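Pyrrolysyl-tRNA synthetase (Desulfitobacterium hafniense, PDB 3DSQ) probably charges its cognate tRNA with pyrrolysine in an ATP-dependent reaction, acting as a homodimeric class II aminoacyl-tRNA synthetase. Local coordinates at residues 82-87 against 151-156; 175-180 against 192-197. All blocks are in the same frame, centred on the assembly; numbering follows the deposited sequence.

Interaction 1: 82-87 against 151-156; sequences KALHQQ and RIFEIG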
# COMPACT_ATOMS: atom_id res chain seq x y z
N LYS B 82 -9.87 -8.42 -7.54
CA LYS B 82 -10.64 -9.63 -7.84
C LYS B 82 -11.18 -9.61 -9.27
O LYS B 82 -11.10 -10.60 -9.98
CB LYS B 82 -11.80 -9.79 -6.85
CG LYS B 82 -11.34 -10.10 -5.44
CD LYS B 82 -12.50 -10.30 -4.48
CE LYS B 82 -11.99 -10.72 -3.11
NZ LYS B 82 -13.12 -10.92 -2.16
N ALA B 83 -11.71 -8.47 -9.69
CA ALA B 83 -12.26 -8.34 -11.03
C ALA B 83 -11.22 -8.58 -12.13
O ALA B 83 -11.55 -9.10 -13.20
CB ALA B 83 -12.90 -6.97 -11.20
N LEU B 84 -9.97 -8.22 -11.87
CA LEU B 84 -8.93 -8.42 -12.88
C LEU B 84 -8.36 -9.83 -12.82
O LEU B 84 -7.89 -10.36 -13.82
CB LEU B 84 -7.83 -7.37 -12.70
CG LEU B 84 -8.32 -5.96 -13.03
CD1 LEU B 84 -7.24 -4.92 -12.71
CD2 LEU B 84 -8.68 -5.91 -14.50
N HIS B 85 -8.41 -10.43 -11.64
CA HIS B 85 -7.93 -11.80 -11.45
C HIS B 85 -8.87 -12.70 -12.26
O HIS B 85 -8.46 -13.69 -12.85
CB HIS B 85 -8.00 -12.19 -9.98
CG HIS B 85 -7.05 -11.43 -9.10
ND1 HIS B 85 -7.26 -11.29 -7.74
CD2 HIS B 85 -5.88 -10.80 -9.37
CE1 HIS B 85 -6.26 -10.60 -7.22
NE2 HIS B 85 -5.41 -10.30 -8.19
N GLN B 86 -10.15 -12.32 -12.28
CA GLN B 86 -11.18 -13.08 -12.99
C GLN B 86 -11.02 -12.92 -14.49
O GLN B 86 -11.63 -13.66 -15.27
CB GLN B 86 -12.58 -12.62 -12.55
CG GLN B 86 -12.78 -12.71 -11.04
CD GLN B 86 -14.22 -12.48 -10.61
OE1 GLN B 86 -14.96 -11.72 -11.23
NE2 GLN B 86 -14.62 -13.14 -9.53
N GLN B 87 -10.20 -11.96 -14.91
CA GLN B 87 -9.95 -11.74 -16.32
C GLN B 87 -8.54 -12.21 -16.68
O GLN B 87 -7.98 -11.81 -17.70
CB GLN B 87 -10.11 -10.26 -16.66
CG GLN B 87 -11.48 -9.72 -16.29
CD GLN B 87 -12.60 -10.31 -17.13
OE1 GLN B 87 -13.78 -10.23 -16.76
NE2 GLN B 87 -12.24 -10.89 -18.26
N ARG B 151 -0.69 -10.60 -19.27
CA ARG B 151 -1.53 -9.65 -18.55
C ARG B 151 -1.03 -9.43 -17.13
O ARG B 151 -1.02 -10.35 -16.31
CB ARG B 151 -2.98 -10.14 -18.53
CG ARG B 151 -3.62 -10.10 -19.90
CD ARG B 151 -5.11 -10.39 -19.87
NE ARG B 151 -5.72 -9.91 -21.11
CZ ARG B 151 -7.00 -10.05 -21.43
NH1 ARG B 151 -7.84 -10.67 -20.60
NH2 ARG B 151 -7.45 -9.57 -22.58
N ILE B 152 -0.62 -8.20 -16.85
CA ILE B 152 -0.09 -7.84 -15.54
C ILE B 152 -0.64 -6.50 -15.02
O ILE B 152 -0.91 -5.59 -15.79
CB ILE B 152 1.45 -7.75 -15.63
CG1 ILE B 152 2.03 -9.15 -15.84
CG2 ILE B 152 2.02 -7.08 -14.40
CD1 ILE B 152 1.95 -10.04 -14.65
N PHE B 153 -0.81 -6.39 -13.70
CA PHE B 153 -1.27 -5.14 -13.12
C PHE B 153 -0.77 -4.99 -11.70
O PHE B 153 -0.39 -5.96 -11.07
CB PHE B 153 -2.81 -5.04 -13.13
CG PHE B 153 -3.48 -5.84 -12.04
CD1 PHE B 153 -3.68 -7.20 -12.19
CD2 PHE B 153 -3.96 -5.20 -10.89
CE1 PHE B 153 -4.34 -7.93 -11.20
CE2 PHE B 153 -4.63 -5.92 -9.90
CZ PHE B 153 -4.82 -7.29 -10.06
N GLU B 154 -0.75 -3.74 -11.23
CA GLU B 154 -0.35 -3.44 -9.86
C GLU B 154 -1.19 -2.29 -9.34
O GLU B 154 -1.57 -1.38 -10.08
CB GLU B 154 1.16 -3.07 -9.77
CG GLU B 154 1.62 -2.78 -8.31
CD GLU B 154 3.14 -2.63 -8.13
OE1 GLU B 154 3.59 -2.46 -6.97
OE2 GLU B 154 3.88 -2.70 -9.13
N ILE B 155 -1.52 -2.35 -8.06
CA ILE B 155 -2.30 -1.32 -7.39
C ILE B 155 -1.35 -0.89 -6.29
O ILE B 155 -0.98 -1.70 -5.45
CB ILE B 155 -3.57 -1.89 -6.73
CG1 ILE B 155 -4.52 -2.45 -7.80
CG2 ILE B 155 -4.24 -0.80 -5.91
CD1 ILE B 155 -5.84 -3.02 -7.23
N GLY B 156 -0.93 0.37 -6.28
CA GLY B 156 -0.02 0.76 -5.23
C GLY B 156 0.32 2.23 -5.14
O GLY B 156 0.16 3.00 -6.08

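Interaction 2: 175-180 against 192-197; sequences LNLTEL and EDMARW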
# COMPACT_ATOMS: atom_id res chain seq x y z
N LEU B 175 -3.64 2.29 -10.02
CA LEU B 175 -3.98 0.97 -10.51
C LEU B 175 -3.46 1.09 -11.93
O LEU B 175 -3.79 2.04 -12.63
CB LEU B 175 -5.50 0.74 -10.55
CG LEU B 175 -5.96 -0.28 -11.61
CD1 LEU B 175 -5.32 -1.64 -11.35
CD2 LEU B 175 -7.49 -0.40 -11.60
N ASN B 176 -2.63 0.15 -12.35
CA ASN B 176 -2.12 0.22 -13.71
C ASN B 176 -2.20 -1.18 -14.25
O ASN B 176 -1.47 -2.05 -13.81
CB ASN B 176 -0.66 0.70 -13.73
CG ASN B 176 -0.19 1.06 -15.12
OD1 ASN B 176 -0.52 0.39 -16.10
ND2 ASN B 176 0.60 2.12 -15.21
N LEU B 177 -3.11 -1.41 -15.20
CA LEU B 177 -3.23 -2.73 -15.78
C LEU B 177 -2.69 -2.71 -17.20
O LEU B 177 -2.81 -1.72 -17.91
CB LEU B 177 -4.67 -3.25 -15.73
CG LEU B 177 -5.90 -2.47 -16.19
CD1 LEU B 177 -5.63 -1.74 -17.48
CD2 LEU B 177 -7.03 -3.49 -16.37
N THR B 178 -2.11 -3.82 -17.60
CA THR B 178 -1.49 -3.89 -18.91
C THR B 178 -1.57 -5.26 -19.54
O THR B 178 -1.81 -6.25 -18.87
CB THR B 178 0.00 -3.58 -18.82
OG1 THR B 178 0.65 -4.65 -18.12
CG2 THR B 178 0.24 -2.28 -18.03
N GLU B 179 -1.35 -5.28 -20.85
CA GLU B 179 -1.32 -6.52 -21.60
C GLU B 179 -0.18 -6.34 -22.59
O GLU B 179 -0.14 -5.36 -23.32
CB GLU B 179 -2.63 -6.77 -22.36
CG GLU B 179 -2.62 -8.10 -23.12
CD GLU B 179 -3.93 -8.42 -23.81
OE1 GLU B 179 -4.25 -7.75 -24.82
OE2 GLU B 179 -4.65 -9.33 -23.34
N LEU B 180 0.75 -7.27 -22.56
CA LEU B 180 1.90 -7.26 -23.45
C LEU B 180 1.67 -8.33 -24.50
O LEU B 180 1.47 -9.50 -24.16
CB LEU B 180 3.18 -7.59 -22.67
CG LEU B 180 4.45 -7.81 -23.49
CD1 LEU B 180 4.97 -6.49 -24.05
CD2 LEU B 180 5.50 -8.46 -22.60
N GLU B 192 -10.49 -0.40 -24.19
CA GLU B 192 -11.92 -0.27 -23.87
C GLU B 192 -12.31 -1.35 -22.87
O GLU B 192 -12.92 -1.06 -21.84
CB GLU B 192 -12.78 -0.44 -25.12
CG GLU B 192 -12.98 0.81 -25.96
CD GLU B 192 -14.16 0.66 -26.92
OE1 GLU B 192 -14.15 -0.28 -27.75
OE2 GLU B 192 -15.09 1.49 -26.85
N ASP B 193 -11.95 -2.60 -23.17
CA ASP B 193 -12.27 -3.71 -22.29
C ASP B 193 -11.77 -3.43 -20.87
O ASP B 193 -12.53 -3.54 -19.90
CB ASP B 193 -11.61 -5.00 -22.78
CG ASP B 193 -12.10 -5.43 -24.15
OD1 ASP B 193 -13.31 -5.25 -24.45
OD2 ASP B 193 -11.28 -5.97 -24.93
N MET B 194 -10.50 -3.07 -20.76
CA MET B 194 -9.89 -2.77 -19.47
C MET B 194 -10.66 -1.69 -18.73
O MET B 194 -10.98 -1.84 -17.56
CB MET B 194 -8.44 -2.33 -19.67
CG MET B 194 -7.60 -3.32 -20.44
SD MET B 194 -5.89 -2.78 -20.57
CE MET B 194 -5.06 -4.11 -19.77
N ALA B 195 -10.94 -0.59 -19.42
CA ALA B 195 -11.68 0.51 -18.82
C ALA B 195 -13.01 0.02 -18.26
O ALA B 195 -13.36 0.27 -17.10
CB ALA B 195 -11.91 1.59 -19.85
N ARG B 196 -13.75 -0.71 -19.09
CA ARG B 196 -15.05 -1.24 -18.69
C ARG B 196 -14.95 -2.18 -17.50
O ARG B 196 -15.72 -2.06 -16.55
CB ARG B 196 -15.71 -1.94 -19.88
CG ARG B 196 -16.10 -0.98 -21.00
CD ARG B 196 -16.53 -1.71 -22.25
NE ARG B 196 -16.97 -0.79 -23.30
CZ ARG B 196 -17.09 -1.12 -24.58
NH1 ARG B 196 -16.80 -2.34 -24.99
NH2 ARG B 196 -17.51 -0.21 -25.46
N TRP B 197 -14.00 -3.12 -17.54
CA TRP B 197 -13.83 -4.06 -16.43
C TRP B 197 -13.61 -3.30 -15.13
O TRP B 197 -14.22 -3.60 -14.10
CB TRP B 197 -12.63 -4.98 -16.65
CG TRP B 197 -12.79 -6.02 -17.71
CD1 TRP B 197 -13.90 -6.79 -17.94
CD2 TRP B 197 -11.80 -6.46 -18.65
NE1 TRP B 197 -13.66 -7.67 -18.96
CE2 TRP B 197 -12.38 -7.49 -19.42
CE3 TRP B 197 -10.48 -6.07 -18.91
CZ2 TRP B 197 -11.69 -8.15 -20.44
CZ3 TRP B 197 -9.79 -6.73 -19.93
CH2 TRP B 197 -10.39 -7.75 -20.68

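Interaction 1: 82-87 against 151-156
The backbone carbonyl of Gln87 receives the one hydrogen bond that crosses between 82-87 and 151-156: Arg151 NH1 donates to Gln87 O over 3.1 Å, with an N-H...O angle of 148°. The oxygen lies almost in the guanidinium plane, at its edge, and the donor in turn lies in the carbonyl plane, so the two groups share a plane, although the bond itself is somewhat bent. Arg151 spans the gap because its chain is extended from CG to NE; its NE is engaged in a salt bridge with Glu179, which would help fix the rotation of the guanidinium.

The apolar part of the contact is built round the Phe153 ring. Leu84 CD1 sits over one face, 3.9 Å from the ring centroid and only 15° off the normal, a CH-pi contact, while Leu84 CB reaches Phe153 CE1 at 3.8 Å. His85 comes to the far rim of the same ring, its CD2 3.7 Å from Phe153 CZ at the edge. The two ring planes are inclined at 49°, with centroids 5.6 Å apart, an oblique pair. His85 NE2 has its hydrogen-bond partner in Gln91.

In the class II core, this joins the C-terminal part of helix 72-85, with Gln87, to strand 150-159 of the central sheet, with strand 90-91 pairing beside that strand and Leu177 of strand 171-180 touching both Leu84 and Phe153.

Interaction 2: 175-180 against 192-197
Two torsions set up the meeting of Leu177 and Met194. Leu177 CG stands between its backbone N and carbonyl carbon (chi1 50°), whereas the Met194 chain, after an extended chi2, bends at its last torsion (chi3 120°) and carries CE in towards the strand backbone. The two side chains run past one another in opposite directions rather than meeting end-on.

Leu177 CD1 is 3.3 Å from Met194 SD, and it lies equally near Met194 CE, tighter than a usual carbon-carbon contact. Both branches also reach the base of the methionine: Met194 CB is 3.6 Å from Leu177 CD1 and 3.8 Å from Leu177 CD2. Beyond the leucine, the methyl lies against the strand backbone: Met194 CE is 3.7 Å from Thr178 C and 4.0 Å from Glu179 N.

This is helix-on-sheet packing in the class II synthetase core, where helix 187-201 lies against the mainly antiparallel central sheet. The short axes of 175-180 and 192-197 approach to 9.9 Å with their N-to-C directions 147° apart. All four touching residues are buried, and no hydrogen bond crosses between the segments.

The polar ends next to this apolar patch have partners beyond it. Glu179 OE1 takes Arg190 and Thr182 while OE2 faces Arg151, and Thr178 OG1 bonds to Ile152 O and Trp139 NE1. Met194 also touches Val251 of strand 250-256 and Phe89.

How the interactions relate
Interactions 1 and 2 follow one another along the chain, their centres about 9 Å apart, and share a sheet in which strands 150-159 and 171-180 are antiparallel neighbours. Ile152 O and Thr178 N, 2.8 Å apart, probably form one of the backbone bonds joining these strands. The guanidinium of interaction 1 also forms a salt bridge with a carboxylate of interaction 2, Arg151 NE to Glu179 OE2, at a short modelled 2.5 Å whose exact value is uncertain. Gln87 OE1 packs 3.4 Å from Trp197 NE1, bringing the ends of 82-87 and 192-197 together. Helices 72-85 and 187-201 thus both pack against this pair of strands. The sodium site at Ser163, Gln164 and Gln167 involves none of these segments.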